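Outer surface protein (Borrelia burgdorferi, PDB 5IZT) is of unknown function but is probably a plasmid-encoded surface protein of the PFam54_60 family, whose relative BbCRASP-1 binds complement regulators of the host. Local coordinates at residues Arg249-Ala254 / Ser296-Leu301; Ala254-Asp257 / Tyr261-Glu264. All blocks are in the same frame, centred on the assembly; numbering follows the deposited sequence.

Contact 1: Arg249-Ala254 / Ser296-Leu301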
ATOM      1  N   ARG A 249       5.077   9.717   3.934  1.00 13.42           N
ATOM      2  CA  ARG A 249       5.970   8.680   4.446  1.00 15.16           C
ATOM      3  C   ARG A 249       5.214   7.699   5.327  1.00 20.58           C
ATOM      4  O   ARG A 249       5.508   6.498   5.325  1.00 18.93           O
ATOM      5  CB  ARG A 249       7.130   9.292   5.242  1.00 16.44           C
ATOM      6  CG  ARG A 249       8.001  10.241   4.430  1.00 15.43           C
ATOM      7  CD  ARG A 249       9.290  10.544   5.176  1.00 13.40           C
ATOM      8  NE  ARG A 249       9.115  11.314   6.408  1.00 14.98           N
ATOM      9  CZ  ARG A 249       9.192  12.639   6.471  1.00 20.35           C
ATOM     10  NH1 ARG A 249       9.397  13.349   5.356  1.00 14.73           N
ATOM     11  NH2 ARG A 249       9.086  13.257   7.647  1.00 16.05           N
ATOM     12  N   ASN A 250       4.226   8.183   6.068  1.00 18.18           N
ATOM     13  CA  ASN A 250       3.494   7.263   6.927  0.50 20.96           C
ATOM     14  C   ASN A 250       2.624   6.296   6.137  1.00 18.55           C
ATOM     15  O   ASN A 250       2.280   5.228   6.667  1.00 17.12           O
ATOM     16  CB  ASN A 250       2.673   8.045   7.945  0.50 26.39           C
ATOM     17  CG  ASN A 250       3.488   8.392   9.178  0.50 28.36           C
ATOM     18  OD1 ASN A 250       4.465   9.133   9.100  0.50 30.93           O
ATOM     19  ND2 ASN A 250       3.102   7.837  10.316  0.50 32.74           N
ATOM     20  N   LYS A 251       2.273   6.620   4.884  1.00 17.79           N
ATOM     21  CA  LYS A 251       1.588   5.619   4.064  1.00 18.62           C
ATOM     22  C   LYS A 251       2.510   4.445   3.759  1.00 17.46           C
ATOM     23  O   LYS A 251       2.055   3.298   3.696  1.00 13.67           O
ATOM     24  CB  LYS A 251       1.077   6.241   2.767  1.00 19.37           C
ATOM     25  CG  LYS A 251       0.204   7.476   3.012  1.00 24.05           C
ATOM     26  CD  LYS A 251      -1.211   7.258   2.649  1.00 31.06           C
ATOM     27  CE  LYS A 251      -2.041   8.506   2.969  1.00 36.13           C
ATOM     28  NZ  LYS A 251      -2.820   8.313   4.223  1.00 40.49           N
ATOM     29  N   PHE A 252       3.803   4.709   3.517  1.00 14.41           N
ATOM     30  CA  PHE A 252       4.735   3.598   3.330  1.00 11.97           C
ATOM     31  C   PHE A 252       4.882   2.792   4.615  1.00 13.85           C
ATOM     32  O   PHE A 252       4.942   1.555   4.577  1.00 14.62           O
ATOM     33  CB  PHE A 252       6.116   4.079   2.869  1.00 12.35           C
ATOM     34  CG  PHE A 252       7.065   2.945   2.627  1.00 18.76           C
ATOM     35  CD1 PHE A 252       6.913   2.128   1.497  1.00 22.27           C
ATOM     36  CD2 PHE A 252       8.063   2.644   3.549  1.00 20.07           C
ATOM     37  CE1 PHE A 252       7.764   1.048   1.280  1.00 25.29           C
ATOM     38  CE2 PHE A 252       8.929   1.545   3.344  1.00 17.55           C
ATOM     39  CZ  PHE A 252       8.781   0.757   2.201  1.00 18.98           C
ATOM     40  N   TYR A 253       4.958   3.466   5.757  1.00 14.31           N
ATOM     41  CA  TYR A 253       5.034   2.736   7.030  1.00 14.03           C
ATOM     42  C   TYR A 253       3.787   1.894   7.249  1.00 19.84           C
ATOM     43  O   TYR A 253       3.865   0.770   7.773  1.00 15.73           O
ATOM     44  CB  TYR A 253       5.229   3.711   8.192  1.00 15.03           C
ATOM     45  CG  TYR A 253       6.432   4.622   8.029  1.00 17.91           C
ATOM     46  CD1 TYR A 253       7.543   4.210   7.300  1.00 16.04           C
ATOM     47  CD2 TYR A 253       6.438   5.912   8.574  1.00 18.88           C
ATOM     48  CE1 TYR A 253       8.643   5.055   7.118  1.00 15.76           C
ATOM     49  CE2 TYR A 253       7.554   6.770   8.398  1.00 19.59           C
ATOM     50  CZ  TYR A 253       8.640   6.331   7.680  1.00 15.98           C
ATOM     51  OH  TYR A 253       9.741   7.165   7.510  1.00 18.15           O
ATOM     52  N   ALA A 254       2.622   2.426   6.861  1.00 18.90           N
ATOM     53  CA  ALA A 254       1.372   1.686   6.997  1.00 20.36           C
ATOM     54  C   ALA A 254       1.338   0.467   6.082  1.00 16.77           C
ATOM     55  O   ALA A 254       0.793  -0.579   6.455  1.00 16.76           O
ATOM     56  CB  ALA A 254       0.188   2.601   6.697  1.00 17.22           C
ATOM     57  N   SER A 296      -4.062   3.783  -3.023  1.00 14.40           N
ATOM     58  CA  SER A 296      -5.264   3.246  -3.668  1.00 15.97           C
ATOM     59  C   SER A 296      -6.051   2.361  -2.720  1.00 17.53           C
ATOM     60  O   SER A 296      -7.286   2.367  -2.746  1.00 14.43           O
ATOM     61  CB  SER A 296      -4.904   2.450  -4.920  1.00 16.51           C
ATOM     62  OG  SER A 296      -4.461   3.294  -5.975  1.00 15.17           O
ATOM     63  N   PHE A 297      -5.352   1.538  -1.935  1.00 15.70           N
ATOM     64  CA  PHE A 297      -6.007   0.677  -0.947  1.00 16.81           C
ATOM     65  C   PHE A 297      -6.881   1.494   0.000  1.00 19.71           C
ATOM     66  O   PHE A 297      -8.057   1.169   0.217  1.00 17.99           O
ATOM     67  CB  PHE A 297      -4.936  -0.111  -0.177  1.00 14.91           C
ATOM     68  CG  PHE A 297      -5.465  -0.950   0.943  1.00 17.82           C
ATOM     69  CD1 PHE A 297      -6.071  -2.180   0.684  1.00 23.18           C
ATOM     70  CD2 PHE A 297      -5.340  -0.537   2.249  1.00 15.87           C
ATOM     71  CE1 PHE A 297      -6.541  -2.972   1.728  1.00 25.00           C
ATOM     72  CE2 PHE A 297      -5.817  -1.326   3.308  1.00 20.29           C
ATOM     73  CZ  PHE A 297      -6.427  -2.536   3.040  1.00 23.57           C
ATOM     74  N   GLU A 298      -6.334   2.576   0.562  1.00 16.03           N
ATOM     75  CA  GLU A 298      -7.108   3.376   1.512  1.00 14.35           C
ATOM     76  C   GLU A 298      -8.283   4.078   0.838  1.00 19.25           C
ATOM     77  O   GLU A 298      -9.364   4.211   1.435  1.00 17.97           O
ATOM     78  CB  GLU A 298      -6.190   4.392   2.209  1.00 18.11           C
ATOM     79  CG  GLU A 298      -5.184   3.739   3.157  1.00 19.38           C
ATOM     80  CD  GLU A 298      -4.272   4.737   3.870  1.00 26.51           C
ATOM     81  OE1 GLU A 298      -4.570   5.952   3.874  1.00 30.52           O
ATOM     82  OE2 GLU A 298      -3.240   4.290   4.420  1.00 21.11           O
ATOM     83  N   LEU A 299      -8.089   4.581  -0.383  1.00 21.87           N
ATOM     84  CA  LEU A 299      -9.198   5.212  -1.098  1.00 19.52           C
ATOM     85  C   LEU A 299     -10.295   4.193  -1.420  1.00 14.10           C
ATOM     86  O   LEU A 299     -11.489   4.516  -1.384  1.00 18.74           O
ATOM     87  CB  LEU A 299      -8.687   5.887  -2.378  1.00 17.82           C
ATOM     88  CG  LEU A 299      -7.832   7.155  -2.239  1.00 20.81           C
ATOM     89  CD1 LEU A 299      -7.188   7.484  -3.560  1.00 30.21           C
ATOM     90  CD2 LEU A 299      -8.681   8.345  -1.757  1.00 19.54           C
ATOM     91  N   ALA A 300      -9.905   2.954  -1.717  1.00 16.90           N
ATOM     92  CA  ALA A 300     -10.880   1.918  -2.045  1.00 19.33           C
ATOM     93  C   ALA A 300     -11.709   1.537  -0.828  1.00 22.07           C
ATOM     94  O   ALA A 300     -12.914   1.271  -0.946  1.00 16.41           O
ATOM     95  CB  ALA A 300     -10.165   0.694  -2.629  1.00 16.05           C
ATOM     96  N   LEU A 301     -11.091   1.498   0.352  1.00 15.02           N
ATOM     97  CA  LEU A 301     -11.871   1.229   1.558  1.00 18.18           C
ATOM     98  C   LEU A 301     -12.984   2.256   1.727  1.00 23.40           C
ATOM     99  O   LEU A 301     -14.153   1.897   1.898  1.00 23.74           O
ATOM    100  CB  LEU A 301     -10.956   1.218   2.786  1.00 17.84           C
ATOM    101  CG  LEU A 301      -9.887   0.125   2.819  1.00 19.82           C
ATOM    102  CD1 LEU A 301      -9.004   0.387   4.027  1.00 21.99           C
ATOM    103  CD2 LEU A 301     -10.496  -1.288   2.886  1.00 17.92           C
TER

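Contact 2: Ala254-Asp257 / Tyr261-Glu264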
ATOM      1  N   ALA A 254       2.622   2.426   6.861  1.00 18.90           N
ATOM      2  CA  ALA A 254       1.372   1.686   6.997  1.00 20.36           C
ATOM      3  C   ALA A 254       1.338   0.467   6.082  1.00 16.77           C
ATOM      4  O   ALA A 254       0.793  -0.579   6.455  1.00 16.76           O
ATOM      5  CB  ALA A 254       0.188   2.601   6.697  1.00 17.22           C
ATOM      6  N   LEU A 255       1.896   0.595   4.876  1.00 14.60           N
ATOM      7  CA  LEU A 255       1.986  -0.533   3.958  1.00 14.86           C
ATOM      8  C   LEU A 255       2.787  -1.681   4.565  1.00 20.42           C
ATOM      9  O   LEU A 255       2.472  -2.862   4.340  1.00 17.78           O
ATOM     10  CB  LEU A 255       2.634  -0.068   2.649  1.00 13.87           C
ATOM     11  CG  LEU A 255       2.975  -1.141   1.623  1.00 14.13           C
ATOM     12  CD1 LEU A 255       1.710  -1.863   1.130  1.00 16.52           C
ATOM     13  CD2 LEU A 255       3.745  -0.478   0.471  1.00 24.22           C
ATOM     14  N   MET A 256       3.829  -1.345   5.331  1.00 18.91           N
ATOM     15  CA  MET A 256       4.673  -2.296   6.045  1.00 17.44           C
ATOM     16  C   MET A 256       4.147  -2.617   7.438  1.00 18.03           C
ATOM     17  O   MET A 256       4.896  -3.153   8.270  1.00 16.16           O
ATOM     18  CB  MET A 256       6.101  -1.742   6.134  1.00 15.91           C
ATOM     19  CG  MET A 256       6.608  -1.321   4.788  1.00 24.01           C
ATOM     20  SD  MET A 256       6.940  -2.813   3.838  1.00 29.95           S
ATOM     21  CE  MET A 256       8.569  -3.178   4.478  1.00 36.34           C
ATOM     22  N   ASP A 257       2.877  -2.291   7.717  1.00 16.48           N
ATOM     23  CA  ASP A 257       2.209  -2.619   8.984  1.00 18.06           C
ATOM     24  C   ASP A 257       2.928  -2.043  10.204  1.00 17.94           C
ATOM     25  O   ASP A 257       2.899  -2.625  11.298  1.00 19.32           O
ATOM     26  CB  ASP A 257       2.013  -4.128   9.113  1.00 22.24           C
ATOM     27  CG  ASP A 257       1.055  -4.673   8.054  1.00 28.98           C
ATOM     28  OD1 ASP A 257      -0.020  -4.071   7.847  1.00 27.66           O
ATOM     29  OD2 ASP A 257       1.373  -5.693   7.425  1.00 27.38           O
ATOM     30  N   TYR A 261      11.226  -3.205  12.351  1.00 18.09           N
ATOM     31  CA  TYR A 261      12.279  -4.069  11.807  1.00 19.22           C
ATOM     32  C   TYR A 261      12.251  -4.106  10.288  1.00 20.18           C
ATOM     33  O   TYR A 261      13.278  -3.889   9.627  1.00 16.08           O
ATOM     34  CB  TYR A 261      12.127  -5.485  12.345  1.00 20.41           C
ATOM     35  CG  TYR A 261      13.201  -6.413  11.829  1.00 21.29           C
ATOM     36  CD1 TYR A 261      14.514  -6.321  12.284  1.00 21.96           C
ATOM     37  CD2 TYR A 261      12.918  -7.322  10.811  1.00 30.09           C
ATOM     38  CE1 TYR A 261      15.491  -7.181  11.806  1.00 35.18           C
ATOM     39  CE2 TYR A 261      13.890  -8.170  10.309  1.00 31.04           C
ATOM     40  CZ  TYR A 261      15.175  -8.091  10.804  1.00 37.07           C
ATOM     41  OH  TYR A 261      16.146  -8.926  10.299  1.00 41.70           O
ATOM     42  N   LYS A 262      11.085  -4.424   9.703  1.00 17.66           N
ATOM     43  CA  LYS A 262      10.999  -4.549   8.248  0.51 16.61           C
ATOM     44  C   LYS A 262      11.266  -3.221   7.556  1.00 14.59           C
ATOM     45  O   LYS A 262      11.911  -3.181   6.507  1.00 19.01           O
ATOM     46  CB  LYS A 262       9.620  -5.077   7.832  0.51 17.86           C
ATOM     47  CG  LYS A 262       9.239  -6.415   8.432  0.51 24.86           C
ATOM     48  CD  LYS A 262       7.986  -7.004   7.763  0.51 27.76           C
ATOM     49  CE  LYS A 262       6.879  -5.965   7.561  0.51 24.28           C
ATOM     50  NZ  LYS A 262       5.564  -6.620   7.241  0.51 24.04           N
ATOM     51  N   ILE A 263      10.755  -2.119   8.117  1.00 15.62           N
ATOM     52  CA  ILE A 263      10.984  -0.812   7.504  1.00 11.87           C
ATOM     53  C   ILE A 263      12.469  -0.452   7.542  1.00 12.30           C
ATOM     54  O   ILE A 263      13.018   0.073   6.556  1.00 15.50           O
ATOM     55  CB  ILE A 263      10.108   0.257   8.186  1.00 14.67           C
ATOM     56  CG1 ILE A 263       8.619  -0.065   7.994  1.00 12.98           C
ATOM     57  CG2 ILE A 263      10.414   1.678   7.652  1.00 18.04           C
ATOM     58  CD1 ILE A 263       7.724   0.743   8.948  1.00 12.98           C
ATOM     59  N   GLU A 264      13.140  -0.732   8.664  1.00 17.03           N
ATOM     60  CA  GLU A 264      14.574  -0.459   8.731  0.50 17.09           C
ATOM     61  C   GLU A 264      15.346  -1.318   7.738  1.00 16.51           C
ATOM     62  O   GLU A 264      16.295  -0.835   7.107  1.00 17.99           O
ATOM     63  CB  GLU A 264      15.101  -0.681  10.152  0.50 17.30           C
ATOM     64  CG  GLU A 264      16.590  -0.390  10.328  0.50 21.16           C
ATOM     65  CD  GLU A 264      16.931   1.102  10.321  0.50 24.02           C
ATOM     66  OE1 GLU A 264      18.093   1.456  10.004  0.50 18.43           O
ATOM     67  OE2 GLU A 264      16.049   1.918  10.640  0.50 14.75           O
TER

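Contact 1: Arg249-Ala254 / Ser296-Leu301
Lys251 and Glu298 tie two helices of an all-helical bundle by a salt bridge. Lys251 lies on helix 243-255 and Glu298 on helix 280-316. Their CA atoms are 9.3 Å apart, so the gap is spanned by long side chains.

The polar part is one bond. Lys251 NZ donates to Glu298 OE1 at 3.0 Å. The ammonium comes in on the syn side of OE1, 18° out of the carboxylate plane. Glu298 runs straight out beyond CG (chi2 -179°), which carries its carboxylate across toward helix 243-255. The chain of Lys251 is bent instead. It bends at chi2 and again at its end (chi4 -103°), where NZ meets OE1. The other carboxylate oxygen, OE2, is held by Gln294 NE2, one turn earlier on the same helix as Glu298. With one oxygen bonded to each partner, the carboxylate is probably restrained in its rotation. Both charged residues remain partly exposed.

Carbon atoms add a little. CD and CE of Lys251 lie near the carboxylate oxygens. Lys251 CE is 3.7 Å from Glu298 OE1. Ala254 is one turn on from Lys251 and points its methyl group toward helix 280-316. It is buried and also touches Gln294, while Lys251 reaches Ile295. Within 296-301, Glu298 makes all the contacts. The two segments bury 102 Å² in all. Ala254 CB stays 4.4 Å from Glu298 OE2, and Lys251 CD lies 4.0 Å from that same oxygen.

Contact 2: Ala254-Asp257 / Tyr261-Glu264
Asp257, which lies near Lys262, gives its backbone N to Ala254 O at 3.0 Å. Arg343 NH2 grips the same carbonyl oxygen, so two donors satisfy it. The first bond belongs to a Schellman motif that ends helix 243-255. Its other bond runs from Phe258 N to Tyr253 O. Asp257 is the C-prime residue and has positive phi (58°). The motif closes the helix at a tight turn, and helix 260-274 begins a few residues later.

The charged groups are only loosely paired across the turn. Asp257 OD2 is 4.3 Å from Lys262 NZ, too far for a salt bridge. The firm partner of Asp257 is Arg343 on helix 322-359, which bonds to OD1. Arg343 thus joins both the helix end and the aspartate to the neighbouring helix. Lys262 also touches Asp351 on that helix. Its chain passes by the end of helix 243-255, with CE 3.5 Å from Met256 O.

Met256 carries the apolar part. It is buried and points toward helix 260-274. Its CB packs on Ile263 CG1 at 3.6 Å. CG1 of Ile263 lies anti to its own carbonyl carbon (chi1 -62°), and this branch, not CG2, meets Met256. Trp346 of helix 322-359 also touches Met256, while Phe204 and Phe211 touch Ile263. The thioether chain is bent at chi2 and chi3 and ends beside the backbone of Lys262. Met256 CE rests 3.9 Å from Lys262 O and 4.0 Å from Lys262 CB.

In the fold
Both contacts use helix 243-255 and share Ala254. Contact 1 joins that helix to helix 280-316, far along the chain. Contact 2 joins its C-terminal end to helix 260-274, the next helix. Their centres are 12 Å apart. Contact 1 lies nearer the centre of the chain, yet it rests on a partly exposed salt bridge with one buried alanine nearby. Contact 2 lies farther out and buries about twice the area, through a buried methionine, the chain of a partly exposed lysine and a buried isoleucine, with a looser pair of charges, one of them on an exposed aspartate. The two also meet directly, where Tyr253 CD1 packs on Ile263 CD1 at 3.8 Å.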